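Local coordinates for protein ethylbenzene dehydrogenase alpha-subunit (Aromatoleum aromaticum, PDB 2IVF) that is a large molybdopterin oxidoreductase subunit that holds a molybdenum atom, two pterin guanine dinucleotide groups and an iron/sulfur cluster, at residues V219-G227 with Y443-S451; P664-F673 with Y759-F770. One frame throughout, in Å; residues are numbered along the deposited sequence.

Interaction 1 of 2, residues V219-G227 with Y443-S451; sequences VDIGDTYMG and YIGFSSAKS. With MO (molybdenum atom), chain L; MGD (2-amino-5,6-dimercapto-7-methyl-3,7,8a,9-tetrahydro-8-oxa-1,3,9,10-tetraaza-anthracen-4-one guanosine dinucleotide), chain M.
D223 passes F446 to reach the molybdenum atom: its OD2 binds the metal at 2.0 Å, while its CB lies over one face of the F446 ring, 3.8 Å from the centroid. With CG turned anti to the carbonyl carbon (chi1 -67°), the carboxylate is directed past the ring to the metal, which also takes S12 and S13 of MGD. K450 meets the same turn with its NZ: brought round by a bend at the last torsion, it donates to G222 O at 2.9 Å and, within its own segment, to F446 O at 3.0 Å, in each case from above the carbonyl plane. It also forms a salt bridge with D223 OD1, although that oxygen is positioned doubtfully. The opposite face of F446 receives Y225 OH. The two ring planes are 30° apart and displaced, with little overlap. That hydroxyl donates to I444 O at 2.6 Å, in the carbonyl plane, and takes a proton from a water that also meets Y443 OH. A second water joins T224 O and G445 O to A449 N, next to the place where the methyl of A449 rests against G222 O and T224 O. F446 N donates to MGD O2A at 2.9 Å. Farther out, F479 stacks on Y225, and E458 of helix 454-467 bonds S448 OG and G227 N. A loop that follows a parallel strand and holds a phosphate oxygen of MGD thus meets the metal-binding aspartate, as in aspartate-ligated molybdenum sites of the DMSO reductase family.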
loop_
_atom_site.group_PDB
_atom_site.type_symbol
_atom_site.label_atom_id
_atom_site.label_comp_id
_atom_site.label_asym_id
_atom_site.label_seq_id
_atom_site.Cartn_x
_atom_site.Cartn_y
_atom_site.Cartn_z
ATOM N N VAL A 219 19.364 -3.653 11.115
ATOM C CA VAL A 219 19.543 -5.030 11.555
ATOM C C VAL A 219 18.247 -5.472 12.296
ATOM O O VAL A 219 17.832 -6.644 12.215
ATOM C CB VAL A 219 20.780 -5.119 12.400
ATOM C CG1 VAL A 219 21.063 -6.569 12.886
ATOM C CG2 VAL A 219 21.994 -4.550 11.575
ATOM N N ASP A 220 17.615 -4.517 12.987
ATOM C CA ASP A 220 16.451 -4.820 13.812
ATOM C C ASP A 220 15.225 -5.123 12.930
ATOM O O ASP A 220 14.461 -6.058 13.207
ATOM C CB ASP A 220 16.184 -3.679 14.799
ATOM C CG ASP A 220 15.123 -4.043 15.826
ATOM O OD1 ASP A 220 15.346 -4.989 16.647
ATOM O OD2 ASP A 220 14.067 -3.379 15.810
ATOM N N ILE A 221 15.069 -4.358 11.862
ATOM C CA ILE A 221 13.933 -4.570 10.943
ATOM C C ILE A 221 14.165 -5.757 10.032
ATOM O O ILE A 221 13.243 -6.520 9.766
ATOM C CB ILE A 221 13.583 -3.318 10.167
ATOM C CG1 ILE A 221 14.773 -2.792 9.333
ATOM C CG2 ILE A 221 13.078 -2.230 11.133
ATOM C CD1 ILE A 221 14.597 -1.375 8.756
ATOM N N GLY A 222 15.407 -5.954 9.615
ATOM C CA GLY A 222 15.735 -7.021 8.688
ATOM C C GLY A 222 15.848 -6.596 7.255
ATOM O O GLY A 222 15.396 -7.341 6.376
ATOM N N ASP A 223 16.404 -5.394 7.033
ATOM C CA ASP A 223 16.702 -4.837 5.710
ATOM C C ASP A 223 18.189 -4.722 5.486
ATOM O O ASP A 223 18.818 -3.733 5.846
ATOM C CB ASP A 223 16.128 -3.456 5.550
ATOM C CG ASP A 223 14.630 -3.469 5.542
ATOM O OD1 ASP A 223 14.084 -4.538 5.264
ATOM O OD2 ASP A 223 14.021 -2.424 5.835
ATOM N N THR A 224 18.728 -5.756 4.903
ATOM C CA THR A 224 20.145 -5.902 4.708
ATOM C C THR A 224 20.364 -6.861 3.550
ATOM O O THR A 224 19.451 -7.576 3.169
ATOM C CB THR A 224 20.789 -6.498 5.916
ATOM O OG1 THR A 224 22.189 -6.398 5.736
ATOM C CG2 THR A 224 20.404 -7.946 6.003
ATOM N N TYR A 225 21.552 -6.860 2.970
ATOM C CA TYR A 225 21.886 -7.858 1.944
ATOM C C TYR A 225 23.206 -8.443 2.321
ATOM O O TYR A 225 24.277 -8.021 1.865
ATOM C CB TYR A 225 21.923 -7.219 0.580
ATOM C CG TYR A 225 20.610 -6.625 0.141
ATOM C CD1 TYR A 225 19.562 -7.430 -0.299
ATOM C CD2 TYR A 225 20.434 -5.258 0.111
ATOM C CE1 TYR A 225 18.381 -6.872 -0.739
ATOM C CE2 TYR A 225 19.255 -4.693 -0.326
ATOM C CZ TYR A 225 18.217 -5.493 -0.721
ATOM O OH TYR A 225 17.048 -4.897 -1.161
ATOM N N MET A 226 23.136 -9.397 3.221
ATOM C CA MET A 226 24.372 -9.948 3.819
ATOM C C MET A 226 25.187 -10.736 2.809
ATOM O O MET A 226 26.408 -10.851 2.935
ATOM C CB MET A 226 24.033 -10.766 5.047
ATOM C CG MET A 226 23.553 -9.883 6.208
ATOM S SD MET A 226 24.925 -8.901 6.826
ATOM C CE MET A 226 25.794 -10.105 7.841
ATOM N N GLY A 227 24.519 -11.252 1.777
ATOM C CA GLY A 227 25.186 -11.967 0.719
ATOM C C GLY A 227 25.975 -11.016 -0.175
ATOM O O GLY A 227 27.056 -11.325 -0.655
ATOM N N TYR A 443 15.775 -6.930 -8.827
ATOM C CA TYR A 443 15.456 -6.306 -7.537
ATOM C C TYR A 443 15.230 -7.405 -6.547
ATOM O O TYR A 443 14.215 -8.085 -6.583
ATOM C CB TYR A 443 14.222 -5.404 -7.592
ATOM C CG TYR A 443 14.105 -4.526 -6.348
ATOM C CD1 TYR A 443 13.417 -4.974 -5.198
ATOM C CD2 TYR A 443 14.744 -3.309 -6.293
ATOM C CE1 TYR A 443 13.353 -4.177 -4.074
ATOM C CE2 TYR A 443 14.647 -2.501 -5.188
ATOM C CZ TYR A 443 13.957 -2.943 -4.084
ATOM O OH TYR A 443 13.939 -2.173 -2.924
ATOM N N ILE A 444 16.216 -7.558 -5.675
ATOM C CA ILE A 444 16.118 -8.370 -4.510
ATOM C C ILE A 444 15.518 -7.534 -3.398
ATOM O O ILE A 444 16.115 -6.553 -2.950
ATOM C CB ILE A 444 17.517 -8.805 -4.004
ATOM C CG1 ILE A 444 18.335 -9.425 -5.141
ATOM C CG2 ILE A 444 17.349 -9.826 -2.864
ATOM C CD1 ILE A 444 19.755 -9.781 -4.735
ATOM N N GLY A 445 14.350 -7.955 -2.933
ATOM C CA GLY A 445 13.667 -7.281 -1.870
ATOM C C GLY A 445 14.096 -7.783 -0.528
ATOM O O GLY A 445 14.942 -8.661 -0.381
ATOM N N PHE A 446 13.438 -7.261 0.464
ATOM C CA PHE A 446 13.908 -7.468 1.821
ATOM C C PHE A 446 13.322 -8.694 2.480
ATOM O O PHE A 446 13.655 -9.001 3.642
ATOM C CB PHE A 446 13.741 -6.189 2.630
ATOM C CG PHE A 446 14.696 -5.094 2.235
ATOM C CD1 PHE A 446 16.066 -5.216 2.475
ATOM C CD2 PHE A 446 14.234 -3.944 1.625
ATOM C CE1 PHE A 446 16.967 -4.192 2.111
ATOM C CE2 PHE A 446 15.139 -2.910 1.266
ATOM C CZ PHE A 446 16.499 -3.054 1.513
ATOM N N SER A 447 12.553 -9.480 1.719
ATOM C CA SER A 447 12.279 -10.842 2.154
ATOM C C SER A 447 13.533 -11.693 2.123
ATOM O O SER A 447 13.572 -12.736 2.766
ATOM C CB SER A 447 11.207 -11.490 1.288
ATOM O OG SER A 447 9.907 -11.111 1.730
ATOM N N SER A 448 14.534 -11.311 1.337
ATOM C CA SER A 448 15.783 -12.111 1.327
ATOM C C SER A 448 16.428 -12.036 2.703
ATOM O O SER A 448 16.862 -13.061 3.331
ATOM C CB SER A 448 16.753 -11.565 0.275
ATOM O OG SER A 448 17.944 -12.363 0.238
ATOM N N ALA A 449 16.534 -10.813 3.211
ATOM C CA ALA A 449 17.187 -10.659 4.530
ATOM C C ALA A 449 16.374 -11.308 5.625
ATOM O O ALA A 449 16.901 -11.715 6.640
ATOM C CB ALA A 449 17.395 -9.202 4.870
ATOM N N LYS A 450 15.073 -11.426 5.420
ATOM C CA LYS A 450 14.223 -12.066 6.391
ATOM C C LYS A 450 14.145 -13.561 6.177
ATOM O O LYS A 450 13.261 -14.212 6.727
ATOM C CB LYS A 450 12.859 -11.428 6.325
ATOM C CG LYS A 450 12.939 -9.953 6.701
ATOM C CD LYS A 450 11.655 -9.207 6.413
ATOM C CE LYS A 450 11.779 -7.735 6.632
ATOM N NZ LYS A 450 12.571 -7.055 5.592
ATOM N N SER A 451 15.049 -14.123 5.378
ATOM C CA SER A 451 15.152 -15.579 5.247
ATOM C C SER A 451 16.417 -15.985 5.972
ATOM O O SER A 451 17.430 -15.327 5.840
ATOM C CB SER A 451 15.222 -16.011 3.788
ATOM O OG SER A 451 14.149 -15.445 3.018
HETATM MO MO MO L . 12.014 -2.051 5.905
HETATM P PB MGD M . 8.605 -7.869 0.722
HETATM O O1B MGD M . 7.343 -7.085 0.809
HETATM O O2B MGD M . 8.999 -8.583 1.964
HETATM O O3B MGD M . 9.879 -7.073 0.241
HETATM O O3A MGD M . 9.330 -4.586 0.200
HETATM P PA MGD M . 10.030 -5.731 -0.662
HETATM O O1A MGD M . 9.285 -5.788 -1.924
HETATM O O2A MGD M . 11.463 -5.507 -0.719
HETATM O "O5'" MGD M . 8.485 -8.960 -0.454
HETATM C "C5'" MGD M . 7.360 -9.850 -0.470
HETATM C "C4'" MGD M . 7.605 -10.985 -1.460
HETATM O "O4'" MGD M . 8.640 -11.832 -0.981
HETATM C "C3'" MGD M . 6.360 -11.831 -1.331
HETATM O "O3'" MGD M . 5.452 -11.389 -2.333
HETATM C "C2'" MGD M . 6.884 -13.248 -1.602
HETATM O "O2'" MGD M . 6.339 -13.740 -2.841
HETATM C "C1'" MGD M . 8.408 -13.060 -1.688
HETATM N N9 MGD M . 9.075 -14.176 -0.977
HETATM C C8 MGD M . 8.892 -14.588 0.287
HETATM N N7 MGD M . 9.717 -15.601 0.579
HETATM C C5 MGD M . 10.453 -15.819 -0.541
HETATM C C6 MGD M . 11.442 -16.713 -0.927
HETATM O O6 MGD M . 11.896 -17.619 -0.217
HETATM N N1 MGD M . 11.958 -16.585 -2.220
HETATM C C2 MGD M . 11.528 -15.640 -3.163
HETATM N N2 MGD M . 12.088 -15.607 -4.421
HETATM N N3 MGD M . 10.589 -14.772 -2.762
HETATM C C4 MGD M . 10.049 -14.871 -1.508
HETATM C C10 MGD M . 9.766 -4.274 1.472
HETATM C C11 MGD M . 9.903 -2.775 1.575
HETATM O O11 MGD M . 8.686 -2.223 1.282
HETATM C C12 MGD M . 10.455 -2.270 2.916
HETATM S S12 MGD M . 11.651 -3.179 3.829
HETATM C C13 MGD M . 10.013 -1.072 3.419
HETATM S S13 MGD M . 10.657 -0.492 4.916
HETATM C C14 MGD M . 8.971 -0.284 2.703
HETATM N N15 MGD M . 7.677 -0.571 3.387
HETATM C C16 MGD M . 6.453 -0.512 2.694
HETATM C C17 MGD M . 5.236 -0.625 3.315
HETATM O O17 MGD M . 5.148 -0.813 4.552
HETATM N N18 MGD M . 4.077 -0.556 2.515
HETATM C C19 MGD M . 4.117 -0.361 1.169
HETATM N N19 MGD M . 2.948 -0.316 0.500
HETATM N N20 MGD M . 5.327 -0.292 0.594
HETATM C C21 MGD M . 6.458 -0.329 1.315
HETATM N N22 MGD M . 7.698 -0.241 0.689
HETATM C C23 MGD M . 8.892 -0.810 1.242
HETATM O O HOH W 1 17.057 -8.511 1.635
HETATM O O HOH W 2 16.454 -2.041 -1.997
#

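Interaction 2 of 2, residues P664-F673 with Y759-F770; sequences PCSGNPFFTF and YEKFKKEGQTRF
P669 O serves F770 twice: it accepts the bond from F770 N at 3.1 Å and also lies over one face of the F770 ring. The ring is folded back there because CG sits between the backbone N and the carbonyl carbon (chi1 60°), which brings CZ to 3.4 Å from P669 CB. Water 3 donates to both P669 O and F770 O, and P669 itself is the centre of an inverse gamma turn. F770 CB meets the edge of the F671 ring. Beyond this turn the segments pair as antiparallel strands, F671 and T768 exchanging two backbone bonds and F673 N donating to G766 O at 2.8 Å. Strand 670-676 is the middle of a three-stranded sheet, flanked by 659-661 and 767-769. Helix 759-765 crosses the strand segment 670-673 at -81° and is met mainly through F673. There F673 CB lies over the face of F762, 3.9 Å from the centroid, and the F673 ring turns its edge toward that face in an offset edge-to-face pair. K763 CA covers one face of F673. Y759 OH approaches F673 CE1 to 3.6 Å and bonds E737. Over a face of F670 comes Q767 NE2, bonded to T112, while T672 OG1 binds the carbonyl of S91 in the iron/sulfur cluster pocket.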
loop_
_atom_site.group_PDB
_atom_site.type_symbol
_atom_site.label_atom_id
_atom_site.label_comp_id
_atom_site.label_asym_id
_atom_site.label_seq_id
_atom_site.Cartn_x
_atom_site.Cartn_y
_atom_site.Cartn_z
ATOM N N PRO A 664 15.180 10.042 0.293
ATOM C CA PRO A 664 15.203 9.161 -0.890
ATOM C C PRO A 664 16.464 8.262 -0.947
ATOM O O PRO A 664 17.517 8.537 -0.305
ATOM C CB PRO A 664 15.256 10.168 -2.040
ATOM C CG PRO A 664 16.037 11.279 -1.469
ATOM C CD PRO A 664 15.607 11.397 -0.058
ATOM N N CYS A 665 16.387 7.234 -1.781
ATOM C CA CYS A 665 17.544 6.483 -2.151
ATOM C C CYS A 665 17.642 6.539 -3.678
ATOM O O CYS A 665 16.960 7.341 -4.342
ATOM C CB CYS A 665 17.380 5.065 -1.655
ATOM S SG CYS A 665 15.971 4.208 -2.401
ATOM N N SER A 666 18.514 5.708 -4.242
ATOM C CA SER A 666 18.705 5.650 -5.685
ATOM C C SER A 666 17.421 5.466 -6.505
ATOM O O SER A 666 17.341 5.989 -7.624
ATOM C CB SER A 666 19.704 4.530 -6.030
ATOM O OG SER A 666 19.236 3.279 -5.589
ATOM N N GLY A 667 16.448 4.733 -5.956
ATOM C CA GLY A 667 15.278 4.308 -6.710
ATOM C C GLY A 667 14.507 5.476 -7.282
ATOM O O GLY A 667 14.290 5.537 -8.479
ATOM N N ASN A 668 14.118 6.412 -6.400
ATOM C CA ASN A 668 13.431 7.635 -6.775
ATOM C C ASN A 668 14.337 8.734 -6.228
ATOM O O ASN A 668 14.152 9.168 -5.103
ATOM C CB ASN A 668 12.061 7.757 -6.130
ATOM C CG ASN A 668 11.003 6.880 -6.738
ATOM O OD1 ASN A 668 11.260 5.938 -7.516
ATOM N ND2 ASN A 668 9.755 7.218 -6.407
ATOM N N PRO A 669 15.360 9.106 -6.994
ATOM C CA PRO A 669 16.523 9.830 -6.474
ATOM C C PRO A 669 16.383 11.363 -6.392
ATOM O O PRO A 669 17.197 12.128 -6.948
ATOM C CB PRO A 669 17.621 9.414 -7.431
ATOM C CG PRO A 669 16.896 9.256 -8.755
ATOM C CD PRO A 669 15.494 8.827 -8.456
ATOM N N PHE A 670 15.410 11.792 -5.597
ATOM C CA PHE A 670 15.085 13.214 -5.444
ATOM C C PHE A 670 14.564 13.419 -4.060
ATOM O O PHE A 670 13.795 12.565 -3.538
ATOM C CB PHE A 670 14.024 13.708 -6.475
ATOM C CG PHE A 670 13.082 12.644 -6.963
ATOM C CD1 PHE A 670 11.899 12.363 -6.294
ATOM C CD2 PHE A 670 13.357 11.950 -8.128
ATOM C CE1 PHE A 670 11.044 11.365 -6.744
ATOM C CE2 PHE A 670 12.529 10.947 -8.595
ATOM C CZ PHE A 670 11.335 10.669 -7.922
ATOM N N PHE A 671 14.982 14.534 -3.448
ATOM C CA PHE A 671 14.460 14.940 -2.144
ATOM C C PHE A 671 13.256 15.816 -2.347
ATOM O O PHE A 671 13.220 16.647 -3.266
ATOM C CB PHE A 671 15.491 15.796 -1.424
ATOM C CG PHE A 671 16.579 15.028 -0.797
ATOM C CD1 PHE A 671 17.637 14.552 -1.545
ATOM C CD2 PHE A 671 16.547 14.765 0.558
ATOM C CE1 PHE A 671 18.671 13.839 -0.944
ATOM C CE2 PHE A 671 17.573 14.058 1.170
ATOM C CZ PHE A 671 18.634 13.601 0.403
ATOM N N THR A 672 12.296 15.696 -1.452
ATOM C CA THR A 672 11.017 16.450 -1.612
ATOM C C THR A 672 10.724 17.159 -0.315
ATOM O O THR A 672 10.956 16.640 0.797
ATOM C CB THR A 672 9.878 15.500 -2.050
ATOM O OG1 THR A 672 10.169 14.992 -3.359
ATOM C CG2 THR A 672 8.502 16.177 -2.081
ATOM N N PHE A 673 10.272 18.393 -0.478
ATOM C CA PHE A 673 9.907 19.285 0.609
ATOM C C PHE A 673 8.520 19.006 1.168
ATOM O O PHE A 673 7.559 18.749 0.432
ATOM C CB PHE A 673 9.966 20.719 0.095
ATOM C CG PHE A 673 9.541 21.751 1.087
ATOM C CD1 PHE A 673 10.207 21.891 2.285
ATOM C CD2 PHE A 673 8.502 22.597 0.813
ATOM C CE1 PHE A 673 9.820 22.897 3.229
ATOM C CE2 PHE A 673 8.126 23.603 1.709
ATOM C CZ PHE A 673 8.791 23.749 2.922
ATOM N N TYR A 759 17.460 26.739 0.845
ATOM C CA TYR A 759 16.134 26.425 1.365
ATOM C C TYR A 759 15.013 27.197 0.653
ATOM O O TYR A 759 13.935 26.655 0.398
ATOM C CB TYR A 759 16.092 26.733 2.865
ATOM C CG TYR A 759 14.764 26.448 3.487
ATOM C CD1 TYR A 759 14.266 25.150 3.523
ATOM C CD2 TYR A 759 14.002 27.456 4.058
ATOM C CE1 TYR A 759 13.040 24.861 4.118
ATOM C CE2 TYR A 759 12.769 27.174 4.669
ATOM C CZ TYR A 759 12.297 25.879 4.691
ATOM O OH TYR A 759 11.080 25.586 5.260
ATOM N N GLU A 760 15.274 28.466 0.354
ATOM C CA GLU A 760 14.345 29.263 -0.434
ATOM C C GLU A 760 14.023 28.565 -1.770
ATOM O O GLU A 760 12.845 28.462 -2.174
ATOM C CB GLU A 760 14.937 30.637 -0.657
ATOM C CG GLU A 760 14.065 31.567 -1.486
ATOM C CD GLU A 760 12.968 32.244 -0.675
ATOM O OE1 GLU A 760 12.712 31.820 0.488
ATOM O OE2 GLU A 760 12.382 33.224 -1.218
ATOM N N LYS A 761 15.039 28.044 -2.452
ATOM C CA LYS A 761 14.787 27.395 -3.751
ATOM C C LYS A 761 14.019 26.095 -3.510
ATOM O O LYS A 761 13.057 25.772 -4.214
ATOM C CB LYS A 761 16.081 27.087 -4.498
ATOM C CG LYS A 761 16.845 28.287 -5.038
ATOM C CD LYS A 761 17.866 27.809 -6.089
ATOM C CE LYS A 761 18.919 28.880 -6.407
ATOM N NZ LYS A 761 19.937 28.364 -7.403
ATOM N N PHE A 762 14.452 25.343 -2.507
ATOM C CA PHE A 762 13.801 24.080 -2.153
ATOM C C PHE A 762 12.314 24.246 -1.819
ATOM O O PHE A 762 11.489 23.455 -2.290
ATOM C CB PHE A 762 14.524 23.447 -0.963
ATOM C CG PHE A 762 14.139 22.013 -0.692
ATOM C CD1 PHE A 762 14.078 21.086 -1.716
ATOM C CD2 PHE A 762 13.915 21.583 0.588
ATOM C CE1 PHE A 762 13.765 19.765 -1.453
ATOM C CE2 PHE A 762 13.604 20.292 0.850
ATOM C CZ PHE A 762 13.516 19.387 -0.169
ATOM N N LYS A 763 11.988 25.247 -1.000
ATOM C CA LYS A 763 10.593 25.511 -0.616
ATOM C C LYS A 763 9.742 25.855 -1.825
ATOM O O LYS A 763 8.579 25.478 -1.896
ATOM C CB LYS A 763 10.481 26.729 0.295
ATOM C CG LYS A 763 10.411 26.511 1.784
ATOM C CD LYS A 763 10.120 27.878 2.484
ATOM C CE LYS A 763 10.933 29.024 1.892
ATOM N NZ LYS A 763 10.845 30.396 2.593
ATOM N N LYS A 764 10.310 26.600 -2.755
ATOM C CA LYS A 764 9.565 27.046 -3.923
ATOM C C LYS A 764 9.321 25.912 -4.928
ATOM O O LYS A 764 8.196 25.730 -5.400
ATOM C CB LYS A 764 10.266 28.238 -4.578
ATOM C CG LYS A 764 10.238 29.490 -3.716
ATOM C CD LYS A 764 10.888 30.666 -4.419
ATOM C CE LYS A 764 10.505 32.005 -3.800
ATOM N NZ LYS A 764 11.370 33.091 -4.363
ATOM N N GLU A 765 10.375 25.148 -5.253
ATOM C CA GLU A 765 10.312 24.088 -6.248
ATOM C C GLU A 765 9.669 22.842 -5.682
ATOM O O GLU A 765 9.016 22.086 -6.366
ATOM C CB GLU A 765 11.728 23.751 -6.693
ATOM C CG GLU A 765 12.422 24.947 -7.220
ATOM C CD GLU A 765 13.610 24.624 -8.073
ATOM O OE1 GLU A 765 14.265 23.598 -7.818
ATOM O OE2 GLU A 765 13.841 25.439 -9.000
ATOM N N GLY A 766 9.883 22.588 -4.408
ATOM C CA GLY A 766 9.256 21.430 -3.784
ATOM C C GLY A 766 9.993 20.119 -3.885
ATOM O O GLY A 766 9.720 19.182 -3.120
ATOM N N GLN A 767 10.938 20.037 -4.796
ATOM C CA GLN A 767 11.776 18.850 -4.896
ATOM C C GLN A 767 12.956 19.104 -5.811
ATOM O O GLN A 767 12.943 19.999 -6.660
ATOM C CB GLN A 767 10.999 17.629 -5.419
ATOM C CG GLN A 767 10.682 17.751 -6.838
ATOM C CD GLN A 767 9.979 16.502 -7.395
ATOM O OE1 GLN A 767 8.781 16.366 -7.196
ATOM N NE2 GLN A 767 10.701 15.628 -8.111
ATOM N N THR A 768 13.980 18.284 -5.623
ATOM C CA THR A 768 15.186 18.317 -6.426
ATOM C C THR A 768 15.879 16.966 -6.446
ATOM O O THR A 768 15.975 16.302 -5.417
ATOM C CB THR A 768 16.208 19.413 -5.950
ATOM O OG1 THR A 768 17.080 19.665 -7.041
ATOM C CG2 THR A 768 17.063 19.024 -4.713
ATOM N N ARG A 769 16.344 16.572 -7.631
ATOM C CA ARG A 769 17.248 15.418 -7.768
ATOM C C ARG A 769 18.503 15.604 -6.951
ATOM O O ARG A 769 19.100 16.665 -6.931
ATOM C CB ARG A 769 17.622 15.209 -9.243
ATOM C CG ARG A 769 16.619 14.376 -9.976
ATOM C CD ARG A 769 16.813 14.541 -11.392
ATOM N NE ARG A 769 16.368 13.401 -12.167
ATOM C CZ ARG A 769 15.196 13.278 -12.784
ATOM N NH1 ARG A 769 14.232 14.141 -12.581
ATOM N NH2 ARG A 769 14.999 12.227 -13.564
ATOM N N PHE A 770 18.927 14.566 -6.268
ATOM C CA PHE A 770 20.194 14.655 -5.574
ATOM C C PHE A 770 21.363 14.509 -6.525
ATOM O O PHE A 770 21.259 13.866 -7.598
ATOM C CB PHE A 770 20.252 13.722 -4.363
ATOM C CG PHE A 770 20.082 12.243 -4.636
ATOM C CD1 PHE A 770 21.126 11.481 -5.193
ATOM C CD2 PHE A 770 18.983 11.574 -4.124
ATOM C CE1 PHE A 770 20.988 10.077 -5.339
ATOM C CE2 PHE A 770 18.869 10.198 -4.238
ATOM C CZ PHE A 770 19.868 9.452 -4.835
HETATM O O HOH W 3 19.311 12.106 -8.540
#

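How the interactions relate
Running from the N terminus, the chain first passes helix 217-221 and the metal-binding loop, then makes a 215-residue excursion before strand 440-444 returns to it and interaction 1 closes. Interaction 2 opens later, at 664-673, and closes after 85 further residues, when helix 759-765 and strand 767-769 come back. The two loops therefore lie in series, neither nested nor crossed. Interaction 1 ties the edge of a parallel four-stranded sheet to the molybdenum site deep in the folded subunit, close to its centre, and interaction 2 completes a small antiparallel sheet farther out. Their centres are 27 Å apart, but nearest atoms come within about 7 Å without touching.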